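Local coordinates for lipopolysaccharide biosynthesis protein wbpB (Thermus thermophilus HB27, PDB 3OA0) that probably oxidises UDP-N-acetylglucosaminuronic acid with NAD in lipopolysaccharide biosynthesis, with 2-oxoglutarate likely serving to regenerate the cofactor, at residues L100-L105 and Y127-L132; R133-L138 and E260-L265; I184-F189 and A285-V290. All coordinates share one frame; numbering follows the deposited sequence.

Contact 1 (L100-L105 and Y127-L132); sequences LSEKPL and YTVLQL. With NAD (nicotinamide-adenine-dinucleotide), chain E.
With chi1 at -178°, Thr-128 turns OG1 to lie beside its own carbonyl carbon, and Leu-105, whose CG also stands opposite its backbone N (chi1 -169°), brings its two methyls up against the rest of the threonine. OG1 then donates to Ser-101 O at 3.1 Å, while Val-129 N reaches Ser-101 O at 3.0 Å from the other face of the carbonyl plane. One oxygen thus takes two donors, neither of them in its plane. A nearly straight bond from Ser-101 N to Tyr-127 O (3.1 Å) continues the parallel pairing of strands 98-101 and 126-128, joined by a beta-alpha-beta crossover through helix 109-122 of the Rossmann fold. Leu-105 CD1 sits tightly on Thr-128 CB, 3.4 Å away. On the sheet face that carries Leu-100 and Tyr-127, Leu-100 CD1 meets Tyr-127 CB at 3.8 Å and Val-129 CG2 slightly farther off.

Farther along, the chain becomes cofactor site. Glu-102, Lys-103 and Pro-104, with a cis peptide before the proline, match the EKP motif of the GFO/IDH/MocA family. Lys-103 O accepts from NAD O2D at 2.9 Å; Lys-103 NZ makes a weak bond to the same hydroxyl and another hydrogen bond to the bound UDP-sugar. Glu-102 OE2 is held by His-19 and His-266, while OE1 lies 3.4 Å from NAD C2N. The doubly gripped Ser-101 carbonyl ties the two segments together directly beside the turn that presents Lys-103 to cofactor and sugar.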
loop_
_atom_site.group_PDB
_atom_site.type_symbol
_atom_site.label_atom_id
_atom_site.label_comp_id
_atom_site.label_asym_id
_atom_site.label_seq_id
_atom_site.Cartn_x
_atom_site.Cartn_y
_atom_site.Cartn_z
ATOM N N LEU A 100 -6.379 -22.024 12.316
ATOM C CA LEU A 100 -5.054 -22.561 12.613
ATOM C C LEU A 100 -4.013 -21.470 12.375
ATOM O O LEU A 100 -3.581 -21.325 11.211
ATOM C CB LEU A 100 -4.705 -23.743 11.724
ATOM C CG LEU A 100 -3.332 -24.339 11.936
ATOM C CD1 LEU A 100 -3.111 -24.450 13.466
ATOM C CD2 LEU A 100 -3.281 -25.703 11.272
ATOM N N SER A 101 -3.687 -20.726 13.441
ATOM C CA SER A 101 -2.961 -19.451 13.379
ATOM C C SER A 101 -1.494 -19.578 13.717
ATOM O O SER A 101 -1.115 -20.352 14.624
ATOM C CB SER A 101 -3.606 -18.446 14.319
ATOM O OG SER A 101 -2.945 -17.184 14.343
ATOM N N GLU A 102 -0.648 -18.868 12.971
ATOM C CA GLU A 102 0.756 -18.836 13.355
ATOM C C GLU A 102 0.882 -18.278 14.774
ATOM O O GLU A 102 -0.020 -17.642 15.299
ATOM C CB GLU A 102 1.592 -18.033 12.343
ATOM C CG GLU A 102 1.961 -18.897 11.153
ATOM C CD GLU A 102 3.035 -19.894 11.535
ATOM O OE1 GLU A 102 3.593 -19.743 12.642
ATOM O OE2 GLU A 102 3.382 -20.780 10.734
ATOM N N LYS A 103 1.988 -18.542 15.436
ATOM C CA LYS A 103 2.224 -17.883 16.711
ATOM C C LYS A 103 2.690 -16.437 16.490
ATOM O O LYS A 103 3.101 -16.103 15.381
ATOM C CB LYS A 103 3.322 -18.647 17.421
ATOM C CG LYS A 103 4.477 -19.049 16.521
ATOM C CD LYS A 103 5.719 -18.170 16.706
ATOM C CE LYS A 103 5.612 -16.911 15.849
ATOM N NZ LYS A 103 6.667 -15.859 16.006
ATOM N N PRO A 104 2.504 -15.534 17.473
ATOM C CA PRO A 104 1.780 -15.790 18.715
ATOM C C PRO A 104 0.328 -15.895 18.277
ATOM O O PRO A 104 -0.133 -15.136 17.410
ATOM C CB PRO A 104 1.937 -14.471 19.501
ATOM C CG PRO A 104 2.058 -13.458 18.387
ATOM C CD PRO A 104 2.959 -14.133 17.408
ATOM N N LEU A 105 -0.414 -16.815 18.875
ATOM C CA LEU A 105 -1.832 -16.974 18.566
ATOM C C LEU A 105 -2.589 -15.669 18.513
ATOM O O LEU A 105 -3.371 -15.442 17.588
ATOM C CB LEU A 105 -2.484 -17.846 19.654
ATOM C CG LEU A 105 -3.897 -18.290 19.287
ATOM C CD1 LEU A 105 -3.835 -18.735 17.831
ATOM C CD2 LEU A 105 -4.253 -19.452 20.219
ATOM N N TYR A 127 -6.814 -23.048 16.988
ATOM C CA TYR A 127 -5.588 -23.795 17.191
ATOM C C TYR A 127 -4.410 -22.911 16.799
ATOM O O TYR A 127 -4.600 -21.858 16.152
ATOM C CB TYR A 127 -5.551 -25.083 16.366
ATOM C CG TYR A 127 -6.646 -26.001 16.813
ATOM C CD1 TYR A 127 -6.607 -26.580 18.085
ATOM C CD2 TYR A 127 -7.758 -26.229 16.009
ATOM C CE1 TYR A 127 -7.637 -27.401 18.528
ATOM C CE2 TYR A 127 -8.795 -27.045 16.433
ATOM C CZ TYR A 127 -8.724 -27.612 17.688
ATOM O OH TYR A 127 -9.760 -28.395 18.110
ATOM N N THR A 128 -3.210 -23.326 17.171
ATOM C CA THR A 128 -2.047 -22.484 16.863
ATOM C C THR A 128 -0.897 -23.391 16.494
ATOM O O THR A 128 -0.954 -24.569 16.858
ATOM C CB THR A 128 -1.772 -21.443 17.978
ATOM O OG1 THR A 128 -0.663 -20.585 17.647
ATOM C CG2 THR A 128 -1.555 -22.125 19.315
ATOM N N VAL A 129 0.053 -22.896 15.701
ATOM C CA VAL A 129 1.234 -23.642 15.261
ATOM C C VAL A 129 2.342 -23.392 16.302
ATOM O O VAL A 129 2.874 -22.288 16.438
ATOM C CB VAL A 129 1.746 -23.176 13.869
ATOM C CG1 VAL A 129 2.940 -24.041 13.365
ATOM C CG2 VAL A 129 0.608 -23.220 12.836
ATOM N N LEU A 130 2.646 -24.412 17.095
ATOM C CA LEU A 130 3.723 -24.269 18.064
ATOM C C LEU A 130 4.592 -25.444 17.728
ATOM O O LEU A 130 4.410 -26.497 18.336
ATOM C CB LEU A 130 3.174 -24.539 19.463
ATOM C CG LEU A 130 2.283 -23.398 19.924
ATOM C CD1 LEU A 130 1.474 -23.847 21.136
ATOM C CD2 LEU A 130 3.141 -22.154 20.162
ATOM N N GLN A 131 5.481 -25.319 16.756
ATOM C CA GLN A 131 6.170 -26.515 16.286
ATOM C C GLN A 131 7.274 -27.046 17.215
ATOM O O GLN A 131 7.661 -28.210 17.100
ATOM C CB GLN A 131 6.684 -26.362 14.851
ATOM C CG GLN A 131 7.888 -25.457 14.703
ATOM C CD GLN A 131 7.517 -24.007 14.395
ATOM O OE1 GLN A 131 6.510 -23.447 14.871
ATOM N NE2 GLN A 131 8.365 -23.378 13.585
ATOM N N LEU A 132 7.767 -26.241 18.149
ATOM C CA LEU A 132 8.789 -26.742 19.075
ATOM C C LEU A 132 8.192 -27.872 19.901
ATOM O O LEU A 132 8.882 -28.802 20.300
ATOM C CB LEU A 132 9.337 -25.624 19.959
ATOM C CG LEU A 132 10.286 -24.612 19.320
ATOM C CD1 LEU A 132 10.805 -23.617 20.365
ATOM C CD2 LEU A 132 11.472 -25.254 18.629
HETATM P PA NAD E . 5.916 -11.918 6.221
HETATM O O1A NAD E . 6.987 -12.463 5.351
HETATM O O2A NAD E . 6.018 -10.386 6.222
HETATM O O5B NAD E . 4.607 -12.464 5.456
HETATM C C5B NAD E . 3.549 -11.558 5.737
HETATM C C4B NAD E . 2.435 -11.675 4.708
HETATM O O4B NAD E . 1.173 -11.407 5.320
HETATM C C3B NAD E . 2.801 -10.553 3.725
HETATM O O3B NAD E . 2.679 -11.220 2.492
HETATM C C2B NAD E . 1.644 -9.521 3.868
HETATM O O2B NAD E . 1.357 -9.040 2.560
HETATM C C1B NAD E . 0.540 -10.460 4.424
HETATM N N9A NAD E . -0.574 -9.675 4.973
HETATM C C8A NAD E . -0.590 -8.389 5.469
HETATM N N7A NAD E . -1.809 -8.056 5.776
HETATM C C5A NAD E . -2.633 -9.108 5.487
HETATM C C6A NAD E . -4.011 -9.334 5.576
HETATM N N6A NAD E . -4.867 -8.334 6.058
HETATM N N1A NAD E . -4.418 -10.534 5.188
HETATM C C2A NAD E . -3.668 -11.501 4.667
HETATM N N3A NAD E . -2.376 -11.299 4.549
HETATM C C4A NAD E . -1.857 -10.147 4.954
HETATM O O3 NAD E . 6.092 -12.500 7.697
HETATM P PN NAD E . 6.026 -14.059 7.954
HETATM O O1N NAD E . 7.413 -14.403 8.458
HETATM O O2N NAD E . 5.721 -15.160 6.941
HETATM O O5D NAD E . 5.351 -14.238 9.409
HETATM C C5D NAD E . 4.021 -14.638 9.265
HETATM C C4D NAD E . 3.494 -15.228 10.574
HETATM O O4D NAD E . 4.276 -16.429 10.719
HETATM C C3D NAD E . 3.904 -14.334 11.782
HETATM O O3D NAD E . 2.842 -14.485 12.723
HETATM C C2D NAD E . 5.199 -14.932 12.341
HETATM O O2D NAD E . 5.148 -14.892 13.772
HETATM C C1D NAD E . 5.100 -16.408 11.892
HETATM N N1N NAD E . 6.375 -17.081 11.611
HETATM C C2N NAD E . 6.586 -18.301 12.108
HETATM C C3N NAD E . 7.794 -18.974 11.855
HETATM C C7N NAD E . 8.060 -20.338 12.387
HETATM O O7N NAD E . 9.171 -20.814 12.283
HETATM N N7N NAD E . 7.072 -21.069 12.957
HETATM C C4N NAD E . 8.791 -18.340 11.098
HETATM C C5N NAD E . 8.508 -17.063 10.622
HETATM C C6N NAD E . 7.298 -16.460 10.887
#

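Contact 2 (R133-L138 and E260-L265); sequences RVHPSL and EGFTDL
His-135 ND1 accepts from Ser-137 N at 3.2 Å, close to the imidazole plane but with an N-H...N angle of only 139°. This is an N-cap bond at the start of helix 136-146, which follows strand 126-128, the last of the Rossmann sheet, and it is made by the same ring that meets Phe-262 across the contact. The other ring nitrogen, NE2, donates to the backbone oxygen of Ser-259, just before the segment 260-265. Bonded at both nitrogens, the imidazole probably has little freedom to flip.

Phe-262 turns an edge toward the face of this ring in a T-shaped pair, the centroids 4.8 Å apart and the planes at 62°. The closest atoms are His-135 CE1 and Phe-262 CE1, at 3.5 Å. Phe-258 makes a further edge-to-face pair with the histidine. Pro-136 comes over one face of the phenyl ring: its CD lies 4.1 Å from the Phe-262 centroid and 16° off the normal, a CH-pi contact.

Beside this aromatic group, Leu-265 ends the link from strand 254-255 and begins helix 265-274. Its CG lies beside the backbone N, and CD1 reaches His-135 CB at 4.0 Å. Val-134 CG2 slides past in the opposite direction to rest 4.1 Å from Leu-265 CB.

The segment 260-265 is therefore laid on the helix start by aromatic and aliphatic contacts, with no hydrogen bond between the two segments. A histidine that accepts at ND1 and donates at NE2 is most easily read as the neutral ring protonated at NE2.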
loop_
_atom_site.group_PDB
_atom_site.type_symbol
_atom_site.label_atom_id
_atom_site.label_comp_id
_atom_site.label_asym_id
_atom_site.label_seq_id
_atom_site.Cartn_x
_atom_site.Cartn_y
_atom_site.Cartn_z
ATOM N N ARG A 133 6.887 -27.830 20.110
ATOM C CA ARG A 133 6.210 -28.861 20.884
ATOM C C ARG A 133 6.204 -30.228 20.213
ATOM O O ARG A 133 5.970 -31.230 20.889
ATOM C CB ARG A 133 4.785 -28.446 21.194
ATOM C CG ARG A 133 4.686 -27.356 22.198
ATOM C CD ARG A 133 3.368 -27.337 22.929
ATOM N NE ARG A 133 3.124 -26.085 23.642
ATOM C CZ ARG A 133 2.163 -25.911 24.546
ATOM N NH1 ARG A 133 1.326 -26.901 24.816
ATOM N NH2 ARG A 133 1.979 -24.738 25.150
ATOM N N VAL A 134 6.449 -30.281 18.898
ATOM C CA VAL A 134 6.512 -31.555 18.186
ATOM C C VAL A 134 7.921 -31.946 17.726
ATOM O O VAL A 134 8.111 -33.011 17.125
ATOM C CB VAL A 134 5.490 -31.626 17.028
ATOM C CG1 VAL A 134 4.136 -31.174 17.521
ATOM C CG2 VAL A 134 5.955 -30.761 15.853
ATOM N N HIS A 135 8.903 -31.109 18.051
ATOM C CA HIS A 135 10.315 -31.397 17.837
ATOM C C HIS A 135 10.729 -32.573 18.712
ATOM O O HIS A 135 10.594 -32.513 19.938
ATOM C CB HIS A 135 11.148 -30.173 18.212
ATOM C CG HIS A 135 12.577 -30.269 17.788
ATOM N ND1 HIS A 135 13.324 -31.414 17.965
ATOM C CD2 HIS A 135 13.389 -29.373 17.173
ATOM C CE1 HIS A 135 14.540 -31.214 17.491
ATOM N NE2 HIS A 135 14.607 -29.983 17.008
ATOM N N PRO A 136 11.198 -33.665 18.082
ATOM C CA PRO A 136 11.393 -34.946 18.779
ATOM C C PRO A 136 12.385 -34.880 19.937
ATOM O O PRO A 136 12.185 -35.536 20.956
ATOM C CB PRO A 136 11.886 -35.886 17.671
ATOM C CG PRO A 136 11.299 -35.288 16.393
ATOM C CD PRO A 136 11.344 -33.792 16.618
ATOM N N SER A 137 13.419 -34.061 19.810
ATOM C CA SER A 137 14.307 -33.837 20.946
ATOM C C SER A 137 13.596 -33.161 22.128
ATOM O O SER A 137 13.869 -33.479 23.283
ATOM C CB SER A 137 15.520 -33.019 20.498
ATOM O OG SER A 137 16.392 -33.844 19.731
ATOM N N LEU A 138 12.681 -32.231 21.855
ATOM C CA LEU A 138 12.088 -31.463 22.931
ATOM C C LEU A 138 11.011 -32.303 23.562
ATOM O O LEU A 138 10.782 -32.188 24.770
ATOM C CB LEU A 138 11.578 -30.108 22.450
ATOM C CG LEU A 138 12.715 -29.249 21.898
ATOM C CD1 LEU A 138 12.240 -27.888 21.418
ATOM C CD2 LEU A 138 13.831 -29.080 22.941
ATOM N N GLU A 260 18.538 -28.274 14.112
ATOM C CA GLU A 260 17.963 -27.440 13.051
ATOM C C GLU A 260 17.273 -28.229 11.929
ATOM O O GLU A 260 16.322 -27.755 11.302
ATOM C CB GLU A 260 19.084 -26.634 12.390
ATOM C CG GLU A 260 19.810 -25.688 13.319
ATOM C CD GLU A 260 18.849 -24.694 13.933
ATOM O OE1 GLU A 260 19.251 -23.924 14.838
ATOM O OE2 GLU A 260 17.680 -24.700 13.494
ATOM N N GLY A 261 17.777 -29.432 11.670
ATOM C CA GLY A 261 17.473 -30.176 10.455
ATOM C C GLY A 261 16.014 -30.443 10.145
ATOM O O GLY A 261 15.666 -30.922 9.060
ATOM N N PHE A 262 15.143 -30.120 11.091
ATOM C CA PHE A 262 13.777 -30.582 10.931
ATOM C C PHE A 262 12.933 -29.778 9.937
ATOM O O PHE A 262 12.833 -28.547 10.006
ATOM C CB PHE A 262 13.118 -30.810 12.290
ATOM C CG PHE A 262 13.583 -32.074 12.970
ATOM C CD1 PHE A 262 14.581 -32.030 13.938
ATOM C CD2 PHE A 262 13.029 -33.308 12.626
ATOM C CE1 PHE A 262 15.008 -33.185 14.578
ATOM C CE2 PHE A 262 13.448 -34.471 13.260
ATOM C CZ PHE A 262 14.432 -34.405 14.246
ATOM N N THR A 263 12.341 -30.527 9.008
ATOM C CA THR A 263 11.744 -30.014 7.778
ATOM C C THR A 263 10.211 -30.122 7.835
ATOM O O THR A 263 9.465 -29.460 7.102
ATOM C CB THR A 263 12.301 -30.852 6.579
ATOM O OG1 THR A 263 12.253 -30.068 5.387
ATOM C CG2 THR A 263 11.546 -32.176 6.363
ATOM N N ASP A 264 9.760 -30.957 8.761
ATOM C CA ASP A 264 8.419 -31.498 8.754
ATOM C C ASP A 264 7.502 -30.982 9.861
ATOM O O ASP A 264 6.378 -31.466 9.987
ATOM C CB ASP A 264 8.576 -32.998 8.987
ATOM C CG ASP A 264 7.478 -33.788 8.333
ATOM O OD1 ASP A 264 7.676 -34.095 7.130
ATOM O OD2 ASP A 264 6.444 -34.061 9.000
ATOM N N LEU A 265 7.971 -30.043 10.679
ATOM C CA LEU A 265 7.274 -29.748 11.929
ATOM C C LEU A 265 5.937 -29.064 11.676
ATOM O O LEU A 265 4.981 -29.396 12.345
ATOM C CB LEU A 265 8.139 -28.940 12.910
ATOM C CG LEU A 265 9.520 -29.495 13.274
ATOM C CD1 LEU A 265 10.058 -28.876 14.576
ATOM C CD2 LEU A 265 9.526 -31.014 13.392
#

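Contact 3 (I184-F189 and A285-V290); sequences IGIHFF and AEAIRV. With HP7 ((2S,3S,4R,5R,6R)-5-acetamido-6-[[[(2R,3S,4R,5R)-5-(2,4-dioxopyrimidin-1-yl)-3,4-dihydroxy-oxolan-2-yl]methoxy-hydroxy-phosphoryl]oxy-hydroxy-phosphoryl]oxy-3,4-dihydroxy-oxane-2-carboxylic acid), chain F.
This is a buried contact of apolar side chains, without a hydrogen bond between the segments: Ile-186 and Phe-189, near the start of helix 186-196 in the C-terminal alpha/beta domain, rest on Ala-287 of the chain's last helix, 281-296. The small alanine lets the backbones come close, with CA atoms of Phe-189 and Ala-287 only 5.4 Å apart. Ile-186 has CG1 opposite its backbone N (chi1 -171°), and from there CD1 reaches Ala-287 CB at 3.7 Å. Ala-287 CB also lies 3.9 Å from Phe-189 C, and farther along Phe-189 CD1 meets Val-290 CG1 at 4.3 Å. Trp-225 makes an edge-to-face pair with the Phe-189 ring.

His-187, a 2-oxoglutarate-binding residue, points away from this interface, into the substrate site. Its NE2 donates to Ile-184 O at 3.0 Å, well above that carbonyl's plane. The acetamido carbon C7' of the UDP-sugar lies over one imidazole face, and Phe-188 backs the opposite face: His-187 ND1 stands 3.9 Å above the plane of the Phe-188 ring, over its centre. With an alanine here, Ile-184 O would probably lose its donor, and the acetamido group and the Phe-188 ring would be left without the flat group between them.

The helix thus has two chemically distinct sides: aliphatic and aromatic carbon fixes it on helix 281-296, which leaves the polar imidazole to face the sugar.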
loop_
_atom_site.group_PDB
_atom_site.type_symbol
_atom_site.label_atom_id
_atom_site.label_comp_id
_atom_site.label_asym_id
_atom_site.label_seq_id
_atom_site.Cartn_x
_atom_site.Cartn_y
_atom_site.Cartn_z
ATOM N N ILE A 184 10.412 -12.667 18.201
ATOM C CA ILE A 184 11.349 -13.771 18.086
ATOM C C ILE A 184 11.402 -14.681 19.308
ATOM O O ILE A 184 12.146 -15.667 19.268
ATOM C CB ILE A 184 12.767 -13.333 17.749
ATOM C CG1 ILE A 184 13.439 -12.713 18.965
ATOM C CG2 ILE A 184 12.801 -12.366 16.547
ATOM C CD1 ILE A 184 14.892 -13.105 19.011
ATOM N N GLY A 185 10.654 -14.346 20.365
ATOM C CA GLY A 185 10.715 -15.076 21.640
ATOM C C GLY A 185 9.541 -15.997 21.948
ATOM O O GLY A 185 9.687 -17.022 22.645
ATOM N N ILE A 186 8.375 -15.642 21.416
ATOM C CA ILE A 186 7.174 -16.352 21.802
ATOM C C ILE A 186 7.377 -17.858 21.796
ATOM O O ILE A 186 6.894 -18.527 22.686
ATOM C CB ILE A 186 5.932 -15.960 20.983
ATOM C CG1 ILE A 186 4.702 -16.590 21.618
ATOM C CG2 ILE A 186 6.059 -16.449 19.530
ATOM C CD1 ILE A 186 4.361 -15.998 22.950
ATOM N N HIS A 187 8.107 -18.442 20.865
ATOM C CA HIS A 187 8.124 -19.906 20.838
ATOM C C HIS A 187 8.932 -20.520 22.003
ATOM O O HIS A 187 8.689 -21.681 22.408
ATOM C CB HIS A 187 8.553 -20.416 19.445
ATOM C CG HIS A 187 9.835 -19.796 18.999
ATOM N ND1 HIS A 187 10.954 -20.532 18.669
ATOM C CD2 HIS A 187 10.202 -18.497 18.934
ATOM C CE1 HIS A 187 11.963 -19.716 18.423
ATOM N NE2 HIS A 187 11.529 -18.474 18.565
ATOM N N PHE A 188 9.905 -19.757 22.495
ATOM C CA PHE A 188 10.735 -20.199 23.620
ATOM C C PHE A 188 9.963 -19.976 24.902
ATOM O O PHE A 188 9.985 -20.831 25.761
ATOM C CB PHE A 188 12.141 -19.580 23.631
ATOM C CG PHE A 188 13.016 -20.054 22.470
ATOM C CD1 PHE A 188 13.522 -19.150 21.537
ATOM C CD2 PHE A 188 13.313 -21.417 22.300
ATOM C CE1 PHE A 188 14.318 -19.588 20.470
ATOM C CE2 PHE A 188 14.104 -21.870 21.224
ATOM C CZ PHE A 188 14.592 -20.950 20.309
ATOM N N PHE A 189 9.201 -18.902 25.030
ATOM C CA PHE A 189 8.408 -18.746 26.252
ATOM C C PHE A 189 7.328 -19.792 26.248
ATOM O O PHE A 189 6.965 -20.323 27.299
ATOM C CB PHE A 189 7.809 -17.346 26.381
ATOM C CG PHE A 189 8.873 -16.300 26.479
ATOM C CD1 PHE A 189 9.722 -16.300 27.582
ATOM C CD2 PHE A 189 9.045 -15.353 25.483
ATOM C CE1 PHE A 189 10.747 -15.387 27.693
ATOM C CE2 PHE A 189 10.066 -14.429 25.582
ATOM C CZ PHE A 189 10.917 -14.434 26.695
ATOM N N ALA A 285 -2.263 -19.932 26.041
ATOM C CA ALA A 285 -2.476 -18.728 26.831
ATOM C C ALA A 285 -1.310 -18.305 27.717
ATOM O O ALA A 285 -1.029 -17.128 27.860
ATOM C CB ALA A 285 -3.749 -18.823 27.714
ATOM N N GLU A 286 -0.653 -19.248 28.363
ATOM C CA GLU A 286 0.355 -18.848 29.312
ATOM C C GLU A 286 1.503 -18.089 28.596
ATOM O O GLU A 286 1.910 -17.013 29.064
ATOM C CB GLU A 286 0.792 -20.080 30.124
ATOM C CG GLU A 286 2.039 -19.809 30.972
ATOM C CD GLU A 286 1.852 -18.774 32.060
ATOM O OE1 GLU A 286 2.884 -18.419 32.693
ATOM O OE2 GLU A 286 0.706 -18.330 32.309
ATOM N N ALA A 287 2.029 -18.590 27.468
ATOM C CA ALA A 287 3.103 -17.823 26.794
ATOM C C ALA A 287 2.674 -16.415 26.402
ATOM O O ALA A 287 3.454 -15.455 26.524
ATOM C CB ALA A 287 3.650 -18.535 25.616
ATOM N N ILE A 288 1.422 -16.298 25.955
ATOM C CA ILE A 288 0.882 -14.995 25.559
ATOM C C ILE A 288 0.844 -14.073 26.774
ATOM O O ILE A 288 1.121 -12.871 26.683
ATOM C CB ILE A 288 -0.471 -15.129 24.816
ATOM C CG1 ILE A 288 -0.124 -15.592 23.399
ATOM C CG2 ILE A 288 -1.234 -13.774 24.716
ATOM C CD1 ILE A 288 -0.978 -16.694 22.977
ATOM N N ARG A 289 0.459 -14.630 27.923
ATOM C CA ARG A 289 0.371 -13.799 29.119
ATOM C C ARG A 289 1.767 -13.310 29.470
ATOM O O ARG A 289 1.965 -12.130 29.749
ATOM C CB ARG A 289 -0.251 -14.613 30.281
ATOM C CG ARG A 289 -0.476 -13.787 31.533
ATOM C CD ARG A 289 -0.933 -14.625 32.760
ATOM N NE ARG A 289 0.104 -15.565 33.192
ATOM C CZ ARG A 289 0.960 -15.308 34.183
ATOM N NH1 ARG A 289 0.910 -14.142 34.806
ATOM N NH2 ARG A 289 1.877 -16.200 34.550
ATOM N N VAL A 290 2.753 -14.199 29.456
ATOM C CA VAL A 290 4.142 -13.793 29.758
ATOM C C VAL A 290 4.625 -12.741 28.748
ATOM O O VAL A 290 5.172 -11.698 29.129
ATOM C CB VAL A 290 5.103 -14.996 29.738
ATOM C CG1 VAL A 290 6.540 -14.532 29.921
ATOM C CG2 VAL A 290 4.720 -16.002 30.813
HETATM N N1 HP7 F . 14.404 -15.827 7.512
HETATM C C2 HP7 F . 13.825 -15.225 6.479
HETATM O O2 HP7 F . 14.285 -15.373 5.321
HETATM N N3 HP7 F . 12.756 -14.449 6.713
HETATM C C4 HP7 F . 12.211 -14.226 7.934
HETATM O O4 HP7 F . 11.197 -13.482 8.035
HETATM C C5 HP7 F . 12.821 -14.853 9.014
HETATM C C6 HP7 F . 13.933 -15.668 8.759
HETATM P PA HP7 F . 15.919 -19.022 11.122
HETATM P PB HP7 F . 13.112 -19.162 11.606
HETATM O "O'P" HP7 F . 13.026 -13.636 12.660
HETATM O "O'Q" HP7 F . 11.105 -12.911 12.036
HETATM C "C1'" HP7 F . 12.072 -17.411 13.313
HETATM O O1A HP7 F . 16.748 -17.872 11.635
HETATM O O1B HP7 F . 13.300 -19.935 12.896
HETATM C C1C HP7 F . 15.526 -16.660 7.071
HETATM C "C2'" HP7 F . 10.804 -17.665 14.133
HETATM N "N2'" HP7 F . 10.611 -19.102 14.323
HETATM O O2A HP7 F . 15.885 -20.337 11.866
HETATM O O2B HP7 F . 12.703 -19.908 10.348
HETATM C C2C HP7 F . 16.688 -16.739 8.042
HETATM O O2C HP7 F . 17.651 -15.776 7.616
HETATM C "C3'" HP7 F . 9.608 -16.824 13.672
HETATM O "O3'" HP7 F . 8.544 -16.941 14.633
HETATM O O3A HP7 F . 14.437 -18.386 11.102
HETATM O O3B HP7 F . 12.064 -17.993 12.003
HETATM C C3C HP7 F . 17.216 -18.142 7.803
HETATM O O3C HP7 F . 18.161 -18.072 6.734
HETATM C "C4'" HP7 F . 10.016 -15.358 13.474
HETATM O "O4'" HP7 F . 8.954 -14.567 12.912
HETATM C C4C HP7 F . 16.024 -18.949 7.321
HETATM O O4C HP7 F . 15.117 -18.000 6.752
HETATM C "C5'" HP7 F . 11.277 -15.255 12.613
HETATM O "O5'" HP7 F . 12.291 -16.001 13.280
HETATM C C5C HP7 F . 15.467 -19.635 8.560
HETATM O O5C HP7 F . 16.384 -19.314 9.608
HETATM C "C6'" HP7 F . 11.821 -13.862 12.419
HETATM C "C7'" HP7 F . 11.487 -19.796 15.063
HETATM O "O7'" HP7 F . 12.346 -19.208 15.700
HETATM C "C8'" HP7 F . 11.468 -21.295 15.144
#

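How the contacts relate
Contacts 1 and 3 are core, with every touching residue buried, whereas contact 2 lies farther out and has Pro-136 and Phe-262 exposed. Contact 1 is held by backbone and hydroxyl bonds between strands, contact 2 by rings around a capped helix start, and contact 3 by apolar packing of aliphatic side chains and a phenylalanine. Strand 126-128 of contact 1 leads on to helix 136-146 of contact 2, and helix 265-274, which starts in contact 2, also touches Leu-100, Tyr-127 and Val-129. Lys-103 and Leu-132 pack on Ile-186 and His-187 of contact 3, and Lys-103 and His-187 approach the same sugar; contacts 2 and 3 do not touch.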